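Local coordinates for putative PII-like nitrogen regulatory protein (Shewanella baltica, PDB 3CE8) that is of unknown function but belongs to the DUF3240 family and probably resembles the trimeric PII-like nitrogen regulatory proteins, at residues D37-L48 with Q89-V100. Numbering follows the deposited sequence.
Sequences DIVDTLIELEFL and QQAALLTALALV. With EDO (1,2-ethanediol), chain D.
F47 lies against the start of helix 90-100 and closes one end of a two-helix layer on the four-stranded antiparallel sheet, a ferredoxin-like beta-alpha-beta-beta-alpha-beta fold, as in the PII-like proteins to which this one is putatively assigned. The axes of helices 37-42 and 90-100 run roughly antiparallel, 149° between their directions and 9.6 Å apart at closest approach.

CB of Q89, the N-cap residue, sits almost centrally over one face of the F47 ring, 3.8 Å from the centroid and 13° off the ring normal, a CH-pi contact. CG comes next to the CG and CB of F47; the chain then bends at chi2, which lays the amide along the same face, its plane 19° from the ring's. CD lies 4.0 Å from both CD2 and CG of F47, and at the tip OE1 reaches F47 CD2 at 3.5 Å. The opposite ring face has CB of L45 above its rim, while A92 CB (near CE2) and L93 N approach obliquely and L93 CB lies 4.1 Å from CZ. A serine in place of F47 would probably strip Q89 of the surface its CB and amide lie on and open a gap beside A92 and L93.

Farther along, L93 CD1 is the shared apolar point: L45 CD1 meets it at 3.7 Å, with L42 CD2 and L48 CD1 also close. L97 CD2 sits between I38 CG2 and L42 CD2. L93 and L97 also touch L26 of strand 23-31, and L97 packs on L119 of the third subunit.

At the far end the I38 and V100 side chains cross at about a right angle, with I38 CG1 3.7 Å from V100 CG2. T41 OG1 turns back to its own helix and donates to D37 O at 3.2 Å, from the carbonyl face opposite T41 N.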
ATOM      1  N   ASP A  37       0.358  -5.656  21.016  1.00 25.15           N
ATOM      2  CA  ASP A  37       1.634  -6.314  21.321  1.00 23.97           C
ATOM      3  C   ASP A  37       2.622  -5.950  20.226  1.00 23.15           C
ATOM      4  O   ASP A  37       3.818  -5.777  20.466  1.00 23.49           O
ATOM      5  CB  ASP A  37       1.464  -7.831  21.419  1.00 24.14           C
ATOM      6  CG  ASP A  37       0.538  -8.239  22.553  1.00 25.98           C
ATOM      7  OD1 ASP A  37       0.786  -7.824  23.700  1.00 33.70           O
ATOM      8  OD2 ASP A  37      -0.447  -8.964  22.301  1.00 28.21           O
ATOM      9  N   ILE A  38       2.093  -5.787  19.023  1.00 21.37           N
ATOM     10  CA  ILE A  38       2.939  -5.448  17.896  1.00 20.89           C
ATOM     11  C   ILE A  38       3.360  -3.988  18.039  1.00 21.45           C
ATOM     12  O   ILE A  38       4.506  -3.617  17.790  1.00 23.67           O
ATOM     13  CB  ILE A  38       2.268  -5.669  16.530  1.00 20.62           C
ATOM     14  CG1 ILE A  38       2.171  -7.155  16.205  1.00 22.06           C
ATOM     15  CG2 ILE A  38       3.088  -5.011  15.407  1.00 19.22           C
ATOM     16  CD1 ILE A  38       1.507  -7.450  14.866  1.00 16.27           C
ATOM     17  N   VAL A  39       2.423  -3.159  18.454  1.00 20.55           N
ATOM     18  CA  VAL A  39       2.696  -1.728  18.590  1.00 19.34           C
ATOM     19  C   VAL A  39       3.786  -1.545  19.630  1.00 20.82           C
ATOM     20  O   VAL A  39       4.706  -0.757  19.464  1.00 22.17           O
ATOM     21  CB  VAL A  39       1.413  -0.948  18.955  1.00 19.15           C
ATOM     22  CG1 VAL A  39       1.724   0.453  19.558  1.00 15.69           C
ATOM     23  CG2 VAL A  39       0.532  -0.862  17.732  1.00 15.48           C
ATOM     24  N   ASP A  40       3.690  -2.350  20.669  1.00 20.69           N
ATOM     25  CA  ASP A  40       4.613  -2.281  21.791  1.00 21.26           C
ATOM     26  C   ASP A  40       6.013  -2.637  21.385  1.00 21.51           C
ATOM     27  O   ASP A  40       6.988  -2.072  21.867  1.00 22.86           O
ATOM     28  CB  ASP A  40       4.184  -3.226  22.915  1.00 22.45           C
ATOM     29  CG  ASP A  40       2.975  -2.704  23.700  1.00 26.41           C
ATOM     30  OD1 ASP A  40       2.600  -1.524  23.530  1.00 29.00           O
ATOM     31  OD2 ASP A  40       2.407  -3.472  24.500  1.00 26.45           O
ATOM     32  N   THR A  41       6.104  -3.571  20.460  1.00 21.85           N
ATOM     33  CA  THR A  41       7.401  -4.063  20.010  1.00 20.77           C
ATOM     34  C   THR A  41       8.073  -3.013  19.169  1.00 21.54           C
ATOM     35  O   THR A  41       9.257  -2.722  19.331  1.00 22.29           O
ATOM     36  CB  THR A  41       7.257  -5.313  19.157  1.00 19.88           C
ATOM     37  OG1 THR A  41       6.894  -6.408  20.000  1.00 26.63           O
ATOM     38  CG2 THR A  41       8.560  -5.637  18.439  1.00 18.14           C
ATOM     39  N   LEU A  42       7.263  -2.407  18.310  1.00 21.00           N
ATOM     40  CA  LEU A  42       7.755  -1.480  17.305  1.00 20.64           C
ATOM     41  C   LEU A  42       8.251  -0.222  17.945  1.00 22.15           C
ATOM     42  O   LEU A  42       9.299   0.305  17.566  1.00 21.66           O
ATOM     43  CB  LEU A  42       6.663  -1.143  16.277  1.00 20.22           C
ATOM     44  CG  LEU A  42       6.189  -2.313  15.419  1.00 17.05           C
ATOM     45  CD1 LEU A  42       4.941  -1.988  14.647  1.00 18.42           C
ATOM     46  CD2 LEU A  42       7.337  -2.746  14.487  1.00 15.10           C
ATOM     47  N   ILE A  43       7.502   0.249  18.939  1.00 24.90           N
ATOM     48  CA  ILE A  43       7.821   1.548  19.582  1.00 25.72           C
ATOM     49  C   ILE A  43       9.142   1.446  20.310  1.00 25.97           C
ATOM     50  O   ILE A  43       9.772   2.462  20.622  1.00 27.38           O
ATOM     51  CB  ILE A  43       6.732   2.110  20.587  1.00 26.26           C
ATOM     52  CG1 ILE A  43       6.502   1.133  21.734  1.00 27.69           C
ATOM     53  CG2 ILE A  43       5.416   2.463  19.890  1.00 23.83           C
ATOM     54  CD1 ILE A  43       5.667   1.705  22.836  1.00 29.37           C
ATOM     55  N   GLU A  44       9.587   0.216  20.508  1.00 24.29           N
ATOM     56  CA  GLU A  44      10.773  -0.021  21.327  1.00 24.22           C
ATOM     57  C   GLU A  44      12.034  -0.190  20.475  1.00 22.53           C
ATOM     58  O   GLU A  44      13.165  -0.167  20.947  1.00 21.18           O
ATOM     59  CB  GLU A  44      10.512  -1.241  22.202  1.00 25.22           C
ATOM     60  CG  GLU A  44      11.115  -1.099  23.532  1.00 34.62           C
ATOM     61  CD  GLU A  44      10.578   0.156  24.249  1.00 43.12           C
ATOM     62  OE1 GLU A  44       9.341   0.241  24.467  1.00 48.00           O
ATOM     63  OE2 GLU A  44      11.389   1.056  24.599  1.00 47.41           O
ATOM     64  N   LEU A  45      11.799  -0.348  19.190  1.00 22.11           N
ATOM     65  CA  LEU A  45      12.866  -0.532  18.205  1.00 22.05           C
ATOM     66  C   LEU A  45      13.403   0.845  17.763  1.00 24.17           C
ATOM     67  O   LEU A  45      12.705   1.634  17.095  1.00 26.93           O
ATOM     68  CB  LEU A  45      12.374  -1.383  17.026  1.00 20.36           C
ATOM     69  CG  LEU A  45      12.055  -2.858  17.345  1.00 19.55           C
ATOM     70  CD1 LEU A  45      11.375  -3.600  16.180  1.00 12.85           C
ATOM     71  CD2 LEU A  45      13.322  -3.609  17.800  1.00 12.91           C
ATOM     72  N   GLU A  46      14.649   1.113  18.174  1.00 24.95           N
ATOM     73  CA  GLU A  46      15.376   2.400  17.918  1.00 25.57           C
ATOM     74  C   GLU A  46      15.670   2.765  16.482  1.00 25.08           C
ATOM     75  O   GLU A  46      15.911   3.912  16.150  1.00 25.99           O
ATOM     76  CB  GLU A  46      16.727   2.478  18.662  1.00 25.35           C
ATOM     77  CG  GLU A  46      16.621   3.087  20.033  1.00 30.87           C
ATOM     78  CD  GLU A  46      17.957   3.084  20.760  1.00 39.76           C
ATOM     79  OE1 GLU A  46      18.778   2.158  20.514  1.00 45.73           O
ATOM     80  OE2 GLU A  46      18.178   3.985  21.603  1.00 43.00           O
ATOM     81  N   PHE A  47      15.677   1.777  15.632  1.00 25.49           N
ATOM     82  CA  PHE A  47      16.047   2.000  14.242  1.00 25.88           C
ATOM     83  C   PHE A  47      14.827   2.376  13.441  1.00 26.37           C
ATOM     84  O   PHE A  47      14.934   2.643  12.264  1.00 27.01           O
ATOM     85  CB  PHE A  47      16.788   0.787  13.646  1.00 26.23           C
ATOM     86  CG  PHE A  47      16.045  -0.529  13.782  1.00 25.72           C
ATOM     87  CD1 PHE A  47      15.009  -0.852  12.919  1.00 23.70           C
ATOM     88  CD2 PHE A  47      16.403  -1.440  14.775  1.00 25.91           C
ATOM     89  CE1 PHE A  47      14.336  -2.047  13.054  1.00 26.66           C
ATOM     90  CE2 PHE A  47      15.737  -2.643  14.911  1.00 25.59           C
ATOM     91  CZ  PHE A  47      14.699  -2.949  14.058  1.00 23.57           C
ATOM     92  N   LEU A  48      13.677   2.394  14.110  1.00 27.46           N
ATOM     93  CA  LEU A  48      12.379   2.776  13.488  1.00 28.53           C
ATOM     94  C   LEU A  48      12.042   4.237  13.866  1.00 31.25           C
ATOM     95  O   LEU A  48      12.124   4.628  15.032  1.00 31.76           O
ATOM     96  CB  LEU A  48      11.231   1.862  13.923  1.00 27.22           C
ATOM     97  CG  LEU A  48      11.270   0.368  13.608  1.00 27.82           C
ATOM     98  CD1 LEU A  48      10.013  -0.299  14.173  1.00 22.33           C
ATOM     99  CD2 LEU A  48      11.412   0.139  12.139  1.00 20.28           C
ATOM    100  N   GLN A  89      18.514  -3.851   9.057  1.00 21.21           N
ATOM    101  CA  GLN A  89      17.864  -4.158  10.335  1.00 21.06           C
ATOM    102  C   GLN A  89      16.632  -5.044  10.122  1.00 20.68           C
ATOM    103  O   GLN A  89      15.806  -5.243  11.012  1.00 20.65           O
ATOM    104  CB  GLN A  89      17.402  -2.864  10.970  1.00 21.85           C
ATOM    105  CG  GLN A  89      18.459  -1.800  11.067  1.00 24.68           C
ATOM    106  CD  GLN A  89      19.398  -2.024  12.201  1.00 26.99           C
ATOM    107  OE1 GLN A  89      19.147  -2.857  13.069  1.00 31.02           O
ATOM    108  NE2 GLN A  89      20.494  -1.268  12.217  1.00 31.96           N
ATOM    109  N   GLN A  90      16.548  -5.576   8.922  1.00 20.20           N
ATOM    110  CA  GLN A  90      15.449  -6.448   8.542  1.00 22.15           C
ATOM    111  C   GLN A  90      15.284  -7.655   9.484  1.00 21.49           C
ATOM    112  O   GLN A  90      14.174  -7.957   9.932  1.00 22.41           O
ATOM    113  CB  GLN A  90      15.629  -6.954   7.102  1.00 22.61           C
ATOM    114  CG  GLN A  90      14.409  -7.708   6.568  1.00 27.71           C
ATOM    115  CD  GLN A  90      14.674  -8.372   5.231  1.00 31.71           C
ATOM    116  OE1 GLN A  90      14.667  -7.724   4.187  1.00 35.31           O
ATOM    117  NE2 GLN A  90      14.891  -9.688   5.264  1.00 37.88           N
ATOM    118  N   ALA A  91      16.391  -8.320   9.782  1.00 20.35           N
ATOM    119  CA  ALA A  91      16.390  -9.517  10.641  1.00 19.84           C
ATOM    120  C   ALA A  91      15.911  -9.119  12.009  1.00 21.20           C
ATOM    121  O   ALA A  91      15.015  -9.732  12.588  1.00 23.41           O
ATOM    122  CB  ALA A  91      17.744 -10.082  10.791  1.00 18.28           C
ATOM    123  N   ALA A  92      16.557  -8.088  12.529  1.00 20.59           N
ATOM    124  CA  ALA A  92      16.234  -7.570  13.866  1.00 19.40           C
ATOM    125  C   ALA A  92      14.733  -7.325  13.975  1.00 19.94           C
ATOM    126  O   ALA A  92      14.106  -7.692  14.980  1.00 22.80           O
ATOM    127  CB  ALA A  92      17.010  -6.281  14.167  1.00 17.20           C
ATOM    128  N   LEU A  93      14.168  -6.782  12.899  1.00 18.15           N
ATOM    129  CA  LEU A  93      12.745  -6.388  12.876  1.00 18.19           C
ATOM    130  C   LEU A  93      11.830  -7.596  12.808  1.00 18.68           C
ATOM    131  O   LEU A  93      10.862  -7.700  13.553  1.00 20.74           O
ATOM    132  CB  LEU A  93      12.444  -5.447  11.704  1.00 17.45           C
ATOM    133  CG  LEU A  93      10.982  -5.001  11.463  1.00 18.26           C
ATOM    134  CD1 LEU A  93      10.352  -4.307  12.654  1.00 16.43           C
ATOM    135  CD2 LEU A  93      10.908  -4.116  10.236  1.00 14.47           C
ATOM    136  N   LEU A  94      12.195  -8.549  11.969  1.00 17.57           N
ATOM    137  CA  LEU A  94      11.337  -9.703  11.748  1.00 18.17           C
ATOM    138  C   LEU A  94      11.404 -10.696  12.909  1.00 19.26           C
ATOM    139  O   LEU A  94      10.390 -11.315  13.282  1.00 21.32           O
ATOM    140  CB  LEU A  94      11.656 -10.396  10.422  1.00 18.42           C
ATOM    141  CG  LEU A  94      11.369  -9.667   9.091  1.00 17.56           C
ATOM    142  CD1 LEU A  94      11.851 -10.534   7.915  1.00 11.23           C
ATOM    143  CD2 LEU A  94       9.922  -9.350   8.934  1.00 19.45           C
ATOM    144  N   THR A  95      12.593 -10.859  13.477  1.00 18.80           N
ATOM    145  CA  THR A  95      12.776 -11.771  14.620  1.00 17.11           C
ATOM    146  C   THR A  95      12.038 -11.206  15.848  1.00 17.05           C
ATOM    147  O   THR A  95      11.482 -11.944  16.647  1.00 19.06           O
ATOM    148  CB  THR A  95      14.263 -12.012  14.962  1.00 16.68           C
ATOM    149  OG1 THR A  95      14.913 -10.755  15.121  1.00 15.42           O
ATOM    150  CG2 THR A  95      14.959 -12.770  13.879  1.00 13.37           C
ATOM    151  N   ALA A  96      12.018  -9.883  15.959  1.00 17.10           N
ATOM    152  CA  ALA A  96      11.346  -9.186  17.091  1.00 16.60           C
ATOM    153  C   ALA A  96       9.847  -9.383  16.984  1.00 16.84           C
ATOM    154  O   ALA A  96       9.140  -9.640  17.966  1.00 18.86           O
ATOM    155  CB  ALA A  96      11.676  -7.705  17.096  1.00 14.78           C
ATOM    156  N   LEU A  97       9.356  -9.250  15.758  1.00 17.77           N
ATOM    157  CA  LEU A  97       7.905  -9.419  15.493  1.00 16.22           C
ATOM    158  C   LEU A  97       7.516 -10.897  15.571  1.00 14.43           C
ATOM    159  O   LEU A  97       6.455 -11.249  16.062  1.00 14.22           O
ATOM    160  CB  LEU A  97       7.522  -8.832  14.157  1.00 15.31           C
ATOM    161  CG  LEU A  97       7.630  -7.303  14.097  1.00 17.13           C
ATOM    162  CD1 LEU A  97       7.575  -6.902  12.650  1.00 13.54           C
ATOM    163  CD2 LEU A  97       6.559  -6.588  14.937  1.00 14.37           C
ATOM    164  N   ALA A  98       8.447 -11.749  15.185  1.00 13.31           N
ATOM    165  CA  ALA A  98       8.193 -13.186  15.163  1.00 14.64           C
ATOM    166  C   ALA A  98       7.872 -13.662  16.555  1.00 17.72           C
ATOM    167  O   ALA A  98       7.221 -14.709  16.738  1.00 19.58           O
ATOM    168  CB  ALA A  98       9.368 -13.948  14.609  1.00 13.05           C
ATOM    169  N   LEU A  99       8.289 -12.864  17.537  1.00 18.44           N
ATOM    170  CA  LEU A  99       8.071 -13.234  18.945  1.00 18.71           C
ATOM    171  C   LEU A  99       6.645 -12.991  19.346  1.00 19.80           C
ATOM    172  O   LEU A  99       6.053 -13.795  20.074  1.00 18.79           O
ATOM    173  CB  LEU A  99       8.942 -12.428  19.913  1.00 18.52           C
ATOM    174  CG  LEU A  99      10.319 -12.863  20.370  1.00 16.70           C
ATOM    175  CD1 LEU A  99      10.975 -11.653  21.057  1.00 15.40           C
ATOM    176  CD2 LEU A  99      10.208 -14.025  21.297  1.00 10.59           C
ATOM    177  N   VAL A 100       6.108 -11.864  18.882  1.00 21.76           N
ATOM    178  CA  VAL A 100       4.748 -11.446  19.298  1.00 23.28           C
ATOM    179  C   VAL A 100       3.701 -12.318  18.631  1.00 23.11           C
ATOM    180  O   VAL A 100       2.569 -12.442  19.115  1.00 23.59           O
ATOM    181  CB  VAL A 100       4.454  -9.948  19.030  1.00 23.34           C
ATOM    182  CG1 VAL A 100       5.494  -9.068  19.725  1.00 25.97           C
ATOM    183  CG2 VAL A 100       4.454  -9.660  17.575  1.00 25.57           C
TER
HETATM  184  C1  EDO D 104      11.819  -4.627  20.910  1.00 88.47           C
HETATM  185  O1  EDO D 104      10.515  -4.535  21.495  1.00 89.13           O
HETATM  186  C2  EDO D 104      12.869  -3.670  21.486  1.00 89.08           C
HETATM  187  O2  EDO D 104      14.160  -4.240  21.295  1.00 87.01           O